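Local atomic coordinates of urea carboxylase (PDB entry 3OEP), a protein that is of uncertain function: a homologue of KipI-KipA with cyclophilin-like domains, its family generally being assigned hydrolase activity and ATP binding. Residues L126-P131 against A153-G158; A149-G154 against G166-L171; K109-V114 against R194-E199. All coordinates share one frame; numbering follows the deposited sequence. Where two conformers were deposited one is given.

How the interactions relate
All three contacts join strands of one cyclophilin-like sheet, whose order runs 77-83, 169-174, 149-153, 156-159, 124-127, 112-117, 194-199, with the first and last also paired. Interaction 2 pairs the second strand with the third, interaction 1 the fourth with the fifth, and interaction 3 strands 112-117 and 194-199. The centres of interactions 1 and 2 lie about 10 Å apart, as do those of 1 and 3; 2 and 3 are about 15 Å apart. Thr157 OG1 lies 2.8 Å from Ala151 O, tying 1 to 2, and Ala127 O 2.9 Å from Arg113 N, tying 1 to 3. A glycerol, probably from the crystallisation liquor, lies about 3 Å from the Trp168 side chain.

Interaction 1. Residues L126-P131 against A153-G158; sequences LAEVEP and AGVQTG
Leu126 pairs with Thr157 across two antiparallel strands of the cyclophilin-like sheet, next to the type II' turn from Ala153 to Gln156 that joins strands 149-153 and 156-159. Gly154, in the turn, has a positive phi that glycine adopts readily. Two backbone bonds make Leu126 and Thr157 a hydrogen-bonded pair: Leu126 N gives to Thr157 O at 2.8 Å, and Thr157 N returns a bond to Leu126 O at 2.9 Å. On the sheet face shared by the pair, Leu126 CB lies 3.6 Å from Thr157 CG2, the methyl that sits between the backbone N and carbonyl carbon of Thr157. Threonine suits this place because the same torsion (chi1 -173°) turns OG1 anti to N, where Ala151 O and His107 NE2 hold the buried hydroxyl while the methyl packs on leucine. Ala127, small enough for a buried site, brings its methyl beside Val155 O. A cis peptide bond then leads into Glu128, whose CB meets Val155 CG2 at 3.7 Å before the extended chain leads to the exposed carboxylate, which makes a long, weak ion pair with Arg134. Past this kink, Val129 N bonds Val155 O at 2.9 Å, almost perfectly straight (178° at the hydrogen) although the donor stands above the carbonyl plane. Branched at CB, Val129 spreads over the turn: CG1 faces Gly154 O, while CG2 lies 3.4 Å from Gln156 O.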
ATOM      1  N   LEU A 126      16.519  -6.198   9.851  1.00 11.39           N
ATOM      2  CA  LEU A 126      17.333  -7.191  10.540  1.00 10.81           C
ATOM      3  C   LEU A 126      18.035  -6.589  11.753  1.00 10.99           C
ATOM      4  O   LEU A 126      18.444  -5.434  11.724  1.00 13.22           O
ATOM      5  CB  LEU A 126      18.394  -7.709   9.576  1.00 12.86           C
ATOM      6  CG  LEU A 126      17.891  -8.367   8.294  1.00 14.80           C
ATOM      7  CD1 LEU A 126      18.882  -8.155   7.151  1.00 23.92           C
ATOM      8  CD2 LEU A 126      17.661  -9.830   8.538  1.00 20.15           C
ATOM      9  N   ALA A 127      18.184  -7.384  12.809  1.00 11.41           N
ATOM     10  CA  ALA A 127      18.931  -6.965  13.999  1.00 12.44           C
ATOM     11  C   ALA A 127      19.604  -8.209  14.575  1.00 12.82           C
ATOM     12  O   ALA A 127      19.143  -9.315  14.287  1.00 12.29           O
ATOM     13  CB  ALA A 127      17.986  -6.318  15.031  1.00 12.66           C
ATOM     14  N   GLU A 128      20.673  -8.088  15.372  1.00 13.69           N
ATOM     15  CA  GLU A 128      21.274  -6.832  15.840  1.00 13.71           C
ATOM     16  C   GLU A 128      22.623  -6.530  15.196  1.00 12.97           C
ATOM     17  O   GLU A 128      23.530  -7.373  15.185  1.00 15.46           O
ATOM     18  CB  GLU A 128      21.531  -6.909  17.353  1.00 16.61           C
ATOM     19  CG  GLU A 128      20.294  -7.085  18.214  1.00 19.37           C
ATOM     20  CD  GLU A 128      20.608  -7.282  19.697  1.00 29.44           C
ATOM     21  OE1 GLU A 128      21.800  -7.391  20.082  1.00 26.39           O
ATOM     22  OE2 GLU A 128      19.645  -7.347  20.484  1.00 31.98           O
ATOM     23  N   VAL A 129      22.775  -5.298  14.723  1.00 12.79           N
ATOM     24  CA  VAL A 129      24.077  -4.772  14.313  1.00 13.81           C
ATOM     25  C   VAL A 129      25.001  -4.696  15.535  1.00 13.92           C
ATOM     26  O   VAL A 129      24.582  -4.286  16.627  1.00 14.06           O
ATOM     27  CB  VAL A 129      23.916  -3.365  13.660  1.00 13.85           C
ATOM     28  CG1 VAL A 129      25.264  -2.689  13.424  1.00 11.80           C
ATOM     29  CG2 VAL A 129      23.148  -3.469  12.354  1.00 12.95           C
ATOM     30  N   GLU A 130      26.252  -5.118  15.354  1.00 14.54           N
ATOM     31  CA  GLU A 130      27.256  -5.047  16.419  1.00 15.85           C
ATOM     32  C   GLU A 130      27.342  -3.628  16.974  1.00 14.72           C
ATOM     33  O   GLU A 130      27.283  -2.672  16.215  1.00 15.49           O
ATOM     34  CB  GLU A 130      28.636  -5.453  15.893  1.00 16.46           C
ATOM     35  CG  GLU A 130      28.782  -6.931  15.557  1.00 19.94           C
ATOM     36  CD  GLU A 130      28.747  -7.825  16.785  1.00 26.84           C
ATOM     37  OE1 GLU A 130      29.580  -7.627  17.693  1.00 30.59           O
ATOM     38  OE2 GLU A 130      27.895  -8.734  16.835  1.00 31.99           O
ATOM     39  N   PRO A 131      27.489  -3.484  18.305  1.00 16.82           N
ATOM     40  CA  PRO A 131      27.581  -2.149  18.900  1.00 17.09           C
ATOM     41  C   PRO A 131      28.539  -1.181  18.194  1.00 17.29           C
ATOM     42  O   PRO A 131      28.183  -0.022  17.974  1.00 16.65           O
ATOM     43  CB  PRO A 131      28.064  -2.447  20.320  1.00 19.79           C
ATOM     44  CG  PRO A 131      27.456  -3.777  20.626  1.00 19.96           C
ATOM     45  CD  PRO A 131      27.514  -4.541  19.335  1.00 19.11           C
ATOM     46  N   ALA A 153      21.425   1.363  10.057  1.00 12.55           N
ATOM     47  CA  ALA A 153      21.043   2.509  10.863  1.00 14.39           C
ATOM     48  C   ALA A 153      20.798   2.001  12.270  1.00 14.26           C
ATOM     49  O   ALA A 153      19.935   1.146  12.493  1.00 12.57           O
ATOM     50  CB  ALA A 153      19.810   3.183  10.304  1.00 15.20           C
ATOM     51  N   GLY A 154      21.580   2.519  13.209  1.00 14.73           N
ATOM     52  CA  GLY A 154      21.543   2.069  14.591  1.00 15.88           C
ATOM     53  C   GLY A 154      21.735   0.566  14.695  1.00 14.10           C
ATOM     54  O   GLY A 154      22.642   0.003  14.087  1.00 15.07           O
ATOM     55  N   VAL A 155      20.853  -0.085  15.453  1.00 15.75           N
ATOM     56  CA  VAL A 155      20.934  -1.532  15.687  1.00 13.57           C
ATOM     57  C   VAL A 155      20.422  -2.373  14.504  1.00 13.73           C
ATOM     58  O   VAL A 155      20.473  -3.606  14.549  1.00 14.21           O
ATOM     59  CB  VAL A 155      20.159  -1.908  16.983  1.00 16.25           C
ATOM     60  CG1 VAL A 155      18.659  -1.835  16.752  1.00 14.87           C
ATOM     61  CG2 VAL A 155      20.574  -3.289  17.502  1.00 17.23           C
ATOM     62  N   GLN A 156      19.941  -1.716  13.449  1.00 12.81           N
ATOM     63  CA  GLN A 156      19.316  -2.425  12.334  1.00 13.06           C
ATOM     64  C   GLN A 156      20.127  -2.400  11.048  1.00 12.98           C
ATOM     65  O   GLN A 156      20.855  -1.446  10.765  1.00 13.49           O
ATOM     66  CB  GLN A 156      17.940  -1.839  12.046  1.00 15.09           C
ATOM     67  CG  GLN A 156      16.979  -1.928  13.207  1.00 16.78           C
ATOM     68  CD  GLN A 156      15.578  -1.573  12.788  1.00 23.21           C
ATOM     69  OE1 GLN A 156      14.778  -2.453  12.498  1.00 25.48           O
ATOM     70  NE2 GLN A 156      15.283  -0.279  12.710  1.00 25.06           N
ATOM     71  N   THR A 157      19.988  -3.468  10.270  1.00 12.78           N
ATOM     72  CA  THR A 157      20.493  -3.492   8.910  1.00 11.50           C
ATOM     73  C   THR A 157      19.348  -3.942   8.008  1.00 13.30           C
ATOM     74  O   THR A 157      18.395  -4.577   8.461  1.00 12.95           O
ATOM     75  CB  THR A 157      21.768  -4.379   8.772  1.00 13.64           C
ATOM     76  OG1 THR A 157      22.320  -4.251   7.452  1.00 12.72           O
ATOM     77  CG2 THR A 157      21.471  -5.843   9.059  1.00 13.82           C
ATOM     78  N   GLY A 158      19.417  -3.575   6.739  1.00 13.48           N
ATOM     79  CA  GLY A 158      18.340  -3.881   5.815  1.00 14.11           C
ATOM     80  C   GLY A 158      18.826  -3.994   4.390  1.00 13.70           C
ATOM     81  O   GLY A 158      19.968  -3.636   4.077  1.00 12.47           O
TER

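Interaction 2. Residues A149-G154 against G166-L171; sequences AVAVAG and GGWNLL
Strands 149-153 and 169-171 form an antiparallel ladder in the cyclophilin-like sheet, twisted so that their directions differ by 132°. Ala151 faces Leu170 in a non-hydrogen-bonded pair, and Val152 faces Asn169 in a hydrogen-bonded one. Leu171 N gives to Val150 O at 2.8 Å, and Val152 N gives to Asn169 O. The carbonyl of Val152 is gripped twice by one residue: Asn169 N and Asn169 ND2 (3.0 Å) reach Val152 O from opposite faces of its plane. Asparagine is apt here: with CG anti to its own carbonyl carbon (chi1 -60°), the short side chain carries ND2 to Val152 O on the neighbouring strand, and ND2 also donates to Pro136 O, fixing the flip of the buried group.

On the sheet face of Ala151 and Leu170, small residues make room for larger ones. Ala151 CB touches Leu170 CD2 at 3.7 Å and also Trp168 CB at 3.6 Å. On the face that carries Val152 and Asn169, Val152 also packs on Leu171, their side chains crossing at about a right angle, with Val152 CG1 against Leu171 CD1; His107 of helix 100-108 touches both. Trp168 closes the end of the ladder, its indole also meeting the ring of Phe125. Alanine suits position 153 because its methyl can sit directly over the indole: Ala153 CB lies 3.5 Å from the centroid of the Trp168 five-membered ring, 3° off the ring normal, in a CH-pi contact.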
ATOM      1  N   ALA A 149      20.605  -2.406  -2.407  1.00 11.93           N
ATOM      2  CA  ALA A 149      21.480  -1.728  -1.454  1.00 13.30           C
ATOM      3  C   ALA A 149      21.349  -2.361  -0.070  1.00 12.16           C
ATOM      4  O   ALA A 149      20.244  -2.634   0.404  1.00 12.65           O
ATOM      5  CB  ALA A 149      21.162  -0.230  -1.394  1.00 13.90           C
ATOM      6  N   VAL A 150      22.495  -2.623   0.547  1.00 11.42           N
ATOM      7  CA  VAL A 150      22.588  -3.140   1.908  1.00 10.80           C
ATOM      8  C   VAL A 150      23.011  -1.974   2.807  1.00 11.51           C
ATOM      9  O   VAL A 150      24.014  -1.302   2.537  1.00 12.65           O
ATOM     10  CB  VAL A 150      23.623  -4.275   1.994  1.00 11.28           C
ATOM     11  CG1 VAL A 150      23.875  -4.685   3.450  1.00 12.91           C
ATOM     12  CG2 VAL A 150      23.172  -5.483   1.150  1.00 15.28           C
ATOM     13  N   ALA A 151      22.265  -1.752   3.887  1.00 11.61           N
ATOM     14  CA  ALA A 151      22.381  -0.512   4.653  1.00 12.01           C
ATOM     15  C   ALA A 151      22.238  -0.717   6.148  1.00 12.38           C
ATOM     16  O   ALA A 151      21.669  -1.719   6.590  1.00 12.86           O
ATOM     17  CB  ALA A 151      21.339   0.496   4.163  1.00 12.62           C
ATOM     18  N   VAL A 152      22.778   0.222   6.924  1.00 12.02           N
ATOM     19  CA  VAL A 152      22.663   0.164   8.380  1.00 12.34           C
ATOM     20  C   VAL A 152      22.175   1.482   8.973  1.00 12.61           C
ATOM     21  O   VAL A 152      22.473   2.572   8.474  1.00 13.40           O
ATOM     22  CB  VAL A 152      23.990  -0.241   9.074  1.00 12.47           C
ATOM     23  CG1 VAL A 152      24.423  -1.642   8.648  1.00 13.12           C
ATOM     24  CG2 VAL A 152      25.105   0.782   8.796  1.00 12.35           C
ATOM     25  N   ALA A 153      21.425   1.363  10.057  1.00 12.55           N
ATOM     26  CA  ALA A 153      21.043   2.509  10.863  1.00 14.39           C
ATOM     27  C   ALA A 153      20.798   2.001  12.270  1.00 14.26           C
ATOM     28  O   ALA A 153      19.935   1.146  12.493  1.00 12.57           O
ATOM     29  CB  ALA A 153      19.810   3.183  10.304  1.00 15.20           C
ATOM     30  N   GLY A 154      21.580   2.519  13.209  1.00 14.73           N
ATOM     31  CA  GLY A 154      21.543   2.069  14.591  1.00 15.88           C
ATOM     32  C   GLY A 154      21.735   0.566  14.695  1.00 14.10           C
ATOM     33  O   GLY A 154      22.642   0.003  14.087  1.00 15.07           O
ATOM     34  N   GLY A 166      15.554   6.788   0.826  1.00 24.82           N
ATOM     35  CA  GLY A 166      16.070   6.170   2.043  1.00 22.61           C
ATOM     36  C   GLY A 166      17.232   6.921   2.652  1.00 20.83           C
ATOM     37  O   GLY A 166      18.067   7.477   1.938  1.00 20.76           O
ATOM     38  N   GLY A 167      17.283   6.927   3.981  1.00 21.16           N
ATOM     39  CA  GLY A 167      18.321   7.635   4.716  1.00 20.99           C
ATOM     40  C   GLY A 167      19.269   6.731   5.484  1.00 19.60           C
ATOM     41  O   GLY A 167      20.077   7.220   6.268  1.00 22.21           O
ATOM     42  N   TRP A 168      19.185   5.422   5.267  1.00 19.37           N
ATOM     43  CA  TRP A 168      20.106   4.491   5.927  1.00 17.97           C
ATOM     44  C   TRP A 168      21.488   4.572   5.277  1.00 17.95           C
ATOM     45  O   TRP A 168      21.636   5.064   4.154  1.00 17.73           O
ATOM     46  CB  TRP A 168      19.542   3.063   5.923  1.00 18.46           C
ATOM     47  CG  TRP A 168      18.428   2.865   6.919  1.00 19.04           C
ATOM     48  CD1 TRP A 168      17.645   3.835   7.484  1.00 20.10           C
ATOM     49  CD2 TRP A 168      17.967   1.619   7.461  1.00 16.66           C
ATOM     50  NE1 TRP A 168      16.736   3.275   8.343  1.00 20.78           N
ATOM     51  CE2 TRP A 168      16.908   1.916   8.347  1.00 19.28           C
ATOM     52  CE3 TRP A 168      18.346   0.282   7.280  1.00 19.12           C
ATOM     53  CZ2 TRP A 168      16.222   0.926   9.051  1.00 20.92           C
ATOM     54  CZ3 TRP A 168      17.662  -0.703   7.981  1.00 19.97           C
ATOM     55  CH2 TRP A 168      16.612  -0.374   8.858  1.00 21.67           C
ATOM     56  N   ASN A 169      22.500   4.130   6.019  1.00 15.73           N
ATOM     57  CA  ASN A 169      23.889   4.244   5.588  1.00 15.13           C
ATOM     58  C   ASN A 169      24.246   3.060   4.695  1.00 14.04           C
ATOM     59  O   ASN A 169      24.217   1.911   5.141  1.00 14.02           O
ATOM     60  CB  ASN A 169      24.810   4.290   6.806  1.00 14.93           C
ATOM     61  CG  ASN A 169      24.513   5.465   7.719  1.00 17.58           C
ATOM     62  OD1 ASN A 169      24.840   6.609   7.397  1.00 18.96           O
ATOM     63  ND2 ASN A 169      23.891   5.190   8.873  1.00 17.04           N
ATOM     64  N   LEU A 170      24.575   3.346   3.438  1.00 14.42           N
ATOM     65  CA  LEU A 170      24.748   2.308   2.417  1.00 13.65           C
ATOM     66  C   LEU A 170      26.152   1.708   2.453  1.00 12.60           C
ATOM     67  O   LEU A 170      27.141   2.397   2.180  1.00 13.53           O
ATOM     68  CB  LEU A 170      24.464   2.872   1.022  1.00 13.64           C
ATOM     69  CG  LEU A 170      23.158   3.644   0.840  1.00 14.45           C
ATOM     70  CD1 LEU A 170      22.989   4.024  -0.641  1.00 16.32           C
ATOM     71  CD2 LEU A 170      21.954   2.855   1.338  1.00 14.86           C
ATOM     72  N   LEU A 171      26.223   0.425   2.798  1.00 12.02           N
ATOM     73  CA  LEU A 171      27.490  -0.289   2.942  1.00 11.78           C
ATOM     74  C   LEU A 171      27.847  -1.159   1.737  1.00 13.64           C
ATOM     75  O   LEU A 171      29.023  -1.423   1.492  1.00 13.57           O
ATOM     76  CB  LEU A 171      27.452  -1.192   4.176  1.00 12.40           C
ATOM     77  CG  LEU A 171      27.185  -0.537   5.521  1.00 13.42           C
ATOM     78  CD1 LEU A 171      27.469  -1.530   6.640  1.00 18.19           C
ATOM     79  CD2 LEU A 171      28.037   0.729   5.672  1.00 15.29           C
TER

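Interaction 3. Residues K109-V114 against R194-E199; sequences KPLYRV and RVRFLE
Tyr112 and Val195 form the hydrogen-bonded pair that joins strands 112-117 and 194-199 of the cyclophilin-like sheet, Tyr112 N giving to Val195 O at 2.9 Å in the carbonyl plane. Tyr112 O accepts twice, from Val195 N and from Arg194 NE (3.1 Å), the two donors arriving from opposite faces of its plane. Arg194 bends at chi2 and chi3 (-56° and -67°), which curls its guanidinium back over the neighbouring segment; there NH2 reaches Leu111 O at 2.9 Å, in the guanidinium plane. Leucine suits its site because its branched end can lay CD2 over one face of this flat cation while CD1 meets the neighbouring side chain. In one of the two conformers of Arg196, Leu111 CD1 packs on its CG and NH1 bonds Lys109 O, so neither contact is probably permanent.

On the face bearing Tyr112 and Val195, the edge of Phe197 points at the face of Tyr112 in an offset edge-to-face pair, ring centroids 5.5 Å apart and planes at 82°. Pro110 CB lies 3.8 Å above the plane of the Tyr112 ring, over its centre, and a water bridges Pro110 O to Phe197 N. Farther out, His107 O receives the Tyr112 hydroxyl, and Leu126 packs on both rings. A methionine at Arg194 would probably leave Leu111 O without its guanidinium donor and take from Tyr112 O the second of its two donors. Arg194 thus links residues 111 and 112 to strand 194-199 through polar bonds beyond the backbone pair, and the partial negative charge of these carbonyls would be expected to suit the cation.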
ATOM      1  N   LYS A 109      29.518 -10.247  11.059  1.00 14.40           N
ATOM      2  CA  LYS A 109      29.665 -11.037  12.291  1.00 15.18           C
ATOM      3  C   LYS A 109      28.369 -11.662  12.847  1.00 14.84           C
ATOM      4  O   LYS A 109      28.351 -12.854  13.146  1.00 17.07           O
ATOM      5  CB  LYS A 109      30.388 -10.224  13.374  1.00 17.05           C
ATOM      6  CG  LYS A 109      30.811 -11.039  14.582  1.00 21.28           C
ATOM      7  CD  LYS A 109      31.731 -10.232  15.490  1.00 24.79           C
ATOM      8  CE  LYS A 109      32.186 -11.039  16.704  1.00 32.31           C
ATOM      9  NZ  LYS A 109      31.123 -11.140  17.744  1.00 36.97           N
ATOM     10  N   PRO A 110      27.284 -10.876  12.995  1.00 13.97           N
ATOM     11  CA  PRO A 110      26.108 -11.454  13.647  1.00 14.35           C
ATOM     12  C   PRO A 110      25.351 -12.499  12.838  1.00 14.80           C
ATOM     13  O   PRO A 110      25.411 -12.512  11.610  1.00 15.92           O
ATOM     14  CB  PRO A 110      25.183 -10.239  13.866  1.00 14.73           C
ATOM     15  CG  PRO A 110      26.036  -9.054  13.714  1.00 14.87           C
ATOM     16  CD  PRO A 110      27.096  -9.441  12.724  1.00 13.57           C
ATOM     17  N   LEU A 111      24.637 -13.364  13.545  1.00 15.69           N
ATOM     18  CA  LEU A 111      23.546 -14.110  12.942  1.00 15.32           C
ATOM     19  C   LEU A 111      22.311 -13.250  13.167  1.00 16.12           C
ATOM     20  O   LEU A 111      21.780 -13.189  14.279  1.00 16.34           O
ATOM     21  CB  LEU A 111      23.386 -15.486  13.585  1.00 17.67           C
ATOM     22  CG  LEU A 111      22.264 -16.335  12.981  1.00 19.80           C
ATOM     23  CD1 LEU A 111      22.499 -16.575  11.493  1.00 20.22           C
ATOM     24  CD2 LEU A 111      22.149 -17.656  13.733  1.00 23.21           C
ATOM     25  N   TYR A 112      21.885 -12.552  12.123  1.00 14.33           N
ATOM     26  CA  TYR A 112      20.769 -11.617  12.231  1.00 14.41           C
ATOM     27  C   TYR A 112      19.439 -12.343  12.230  1.00 14.22           C
ATOM     28  O   TYR A 112      19.342 -13.483  11.787  1.00 14.47           O
ATOM     29  CB  TYR A 112      20.768 -10.648  11.063  1.00 13.08           C
ATOM     30  CG  TYR A 112      21.953  -9.713  11.001  1.00 12.46           C
ATOM     31  CD1 TYR A 112      23.071 -10.031  10.247  1.00 14.68           C
ATOM     32  CD2 TYR A 112      21.949  -8.508  11.691  1.00 11.74           C
ATOM     33  CE1 TYR A 112      24.158  -9.168  10.180  1.00 11.78           C
ATOM     34  CE2 TYR A 112      23.023  -7.637  11.623  1.00 11.14           C
ATOM     35  CZ  TYR A 112      24.125  -7.972  10.863  1.00 12.18           C
ATOM     36  OH  TYR A 112      25.200  -7.111  10.785  1.00 14.16           O
ATOM     37  N   ARG A 113      18.419 -11.656  12.725  1.00 14.40           N
ATOM     38  CA  ARG A 113      17.047 -12.117  12.670  1.00 14.51           C
ATOM     39  C   ARG A 113      16.210 -11.072  11.941  1.00 13.81           C
ATOM     40  O   ARG A 113      16.394  -9.869  12.152  1.00 14.42           O
ATOM     41  CB  ARG A 113      16.520 -12.302  14.093  1.00 15.88           C
ATOM     42  CG  ARG A 113      15.080 -12.731  14.193  1.00 19.58           C
ATOM     43  CD  ARG A 113      14.644 -12.778  15.653  1.00 23.72           C
ATOM     44  NE  ARG A 113      13.224 -13.079  15.750  1.00 26.34           N
ATOM     45  CZ  ARG A 113      12.703 -14.303  15.819  1.00 31.11           C
ATOM     46  NH1 ARG A 113      13.480 -15.385  15.829  1.00 31.29           N
ATOM     47  NH2 ARG A 113      11.383 -14.442  15.887  1.00 33.43           N
ATOM     48  N   VAL A 114      15.297 -11.528  11.090  1.00 13.23           N
ATOM     49  CA  VAL A 114      14.324 -10.651  10.450  1.00 13.02           C
ATOM     50  C   VAL A 114      13.221 -10.323  11.456  1.00 13.88           C
ATOM     51  O   VAL A 114      12.370 -11.167  11.742  1.00 15.47           O
ATOM     52  CB  VAL A 114      13.686 -11.297   9.196  1.00 14.53           C
ATOM     53  CG1 VAL A 114      12.657 -10.352   8.577  1.00 15.94           C
ATOM     54  CG2 VAL A 114      14.768 -11.674   8.178  1.00 16.30           C
ATOM     55  N   ARG A 194      16.566 -16.313   9.988  1.00 18.06           N
ATOM     56  CA  ARG A 194      17.900 -15.885  10.379  1.00 18.38           C
ATOM     57  C   ARG A 194      18.690 -15.625   9.104  1.00 18.74           C
ATOM     58  O   ARG A 194      18.470 -16.271   8.075  1.00 19.35           O
ATOM     59  CB  ARG A 194      18.590 -16.930  11.254  1.00 20.16           C
ATOM     60  CG  ARG A 194      17.799 -17.346  12.495  1.00 24.10           C
ATOM     61  CD  ARG A 194      17.427 -16.163  13.386  1.00 26.95           C
ATOM     62  NE  ARG A 194      18.592 -15.527  14.007  1.00 29.74           N
ATOM     63  CZ  ARG A 194      19.165 -15.910  15.151  1.00 34.55           C
ATOM     64  NH1 ARG A 194      18.706 -16.958  15.837  1.00 31.29           N
ATOM     65  NH2 ARG A 194      20.218 -15.242  15.614  1.00 34.62           N
ATOM     66  N   VAL A 195      19.591 -14.658   9.175  1.00 16.46           N
ATOM     67  CA  VAL A 195      20.299 -14.185   8.001  1.00 16.76           C
ATOM     68  C   VAL A 195      21.765 -13.969   8.325  1.00 16.74           C
ATOM     69  O   VAL A 195      22.104 -13.437   9.384  1.00 14.78           O
ATOM     70  CB  VAL A 195      19.709 -12.849   7.509  1.00 17.18           C
ATOM     71  CG1 VAL A 195      20.557 -12.261   6.383  1.00 19.98           C
ATOM     72  CG2 VAL A 195      18.257 -13.034   7.065  1.00 20.27           C
ATOM     73  N   ARG A 196      22.631 -14.396   7.413  1.00 15.08           N
ATOM     74  CA  ARG A 196      24.063 -14.118   7.504  0.50 17.01           C
ATOM     75  C   ARG A 196      24.525 -13.461   6.213  1.00 16.61           C
ATOM     76  O   ARG A 196      24.146 -13.899   5.124  1.00 18.13           O
ATOM     77  CB  ARG A 196      24.866 -15.397   7.759  0.50 19.20           C
ATOM     78  CG  ARG A 196      24.865 -15.841   9.214  0.50 22.24           C
ATOM     79  CD  ARG A 196      26.053 -16.724   9.553  0.50 25.10           C
ATOM     80  NE  ARG A 196      27.337 -16.084   9.283  0.50 23.70           N
ATOM     81  CZ  ARG A 196      27.930 -15.214  10.095  0.50 21.98           C
ATOM     82  NH1 ARG A 196      27.351 -14.855  11.233  0.50 16.93           N
ATOM     83  NH2 ARG A 196      29.103 -14.697   9.762  0.50 18.85           N
ATOM     84  N   PHE A 197      25.324 -12.406   6.343  1.00 12.84           N
ATOM     85  CA  PHE A 197      25.938 -11.744   5.210  1.00 12.21           C
ATOM     86  C   PHE A 197      27.335 -12.306   5.002  1.00 13.63           C
ATOM     87  O   PHE A 197      28.023 -12.669   5.963  1.00 13.59           O
ATOM     88  CB  PHE A 197      26.038 -10.239   5.454  1.00 11.05           C
ATOM     89  CG  PHE A 197      24.711  -9.530   5.455  1.00 12.52           C
ATOM     90  CD1 PHE A 197      24.128  -9.120   4.277  1.00 15.35           C
ATOM     91  CD2 PHE A 197      24.062  -9.252   6.644  1.00 13.98           C
ATOM     92  CE1 PHE A 197      22.912  -8.448   4.277  1.00 16.02           C
ATOM     93  CE2 PHE A 197      22.838  -8.588   6.649  1.00 13.93           C
ATOM     94  CZ  PHE A 197      22.273  -8.189   5.464  1.00 13.90           C
ATOM     95  N   LEU A 198      27.753 -12.373   3.745  1.00 13.70           N
ATOM     96  CA  LEU A 198      29.073 -12.878   3.400  1.00 16.11           C
ATOM     97  C   LEU A 198      29.650 -12.085   2.241  1.00 14.29           C
ATOM     98  O   LEU A 198      29.007 -11.953   1.207  1.00 15.73           O
ATOM     99  CB  LEU A 198      28.965 -14.348   3.016  1.00 18.68           C
ATOM    100  CG  LEU A 198      30.267 -15.047   2.641  1.00 26.46           C
ATOM    101  CD1 LEU A 198      31.208 -15.103   3.837  1.00 31.49           C
ATOM    102  CD2 LEU A 198      29.951 -16.438   2.119  1.00 30.34           C
ATOM    103  N   GLU A 199      30.864 -11.560   2.407  1.00 13.43           N
ATOM    104  CA  GLU A 199      31.494 -10.788   1.346  1.00 12.94           C
ATOM    105  C   GLU A 199      31.718 -11.698   0.140  1.00 13.27           C
ATOM    106  O   GLU A 199      32.191 -12.832   0.279  1.00 12.91           O
ATOM    107  CB  GLU A 199      32.821 -10.168   1.795  1.00 14.15           C
ATOM    108  CG  GLU A 199      33.437  -9.258   0.728  1.00 15.76           C
ATOM    109  CD  GLU A 199      34.650  -8.484   1.219  1.00 20.30           C
ATOM    110  OE1 GLU A 199      35.355  -8.977   2.119  1.00 22.28           O
ATOM    111  OE2 GLU A 199      34.901  -7.381   0.688  1.00 22.34           O
TER
HETATM  112  O   HOH W   1      26.146 -11.897   9.075  1.00 11.41           O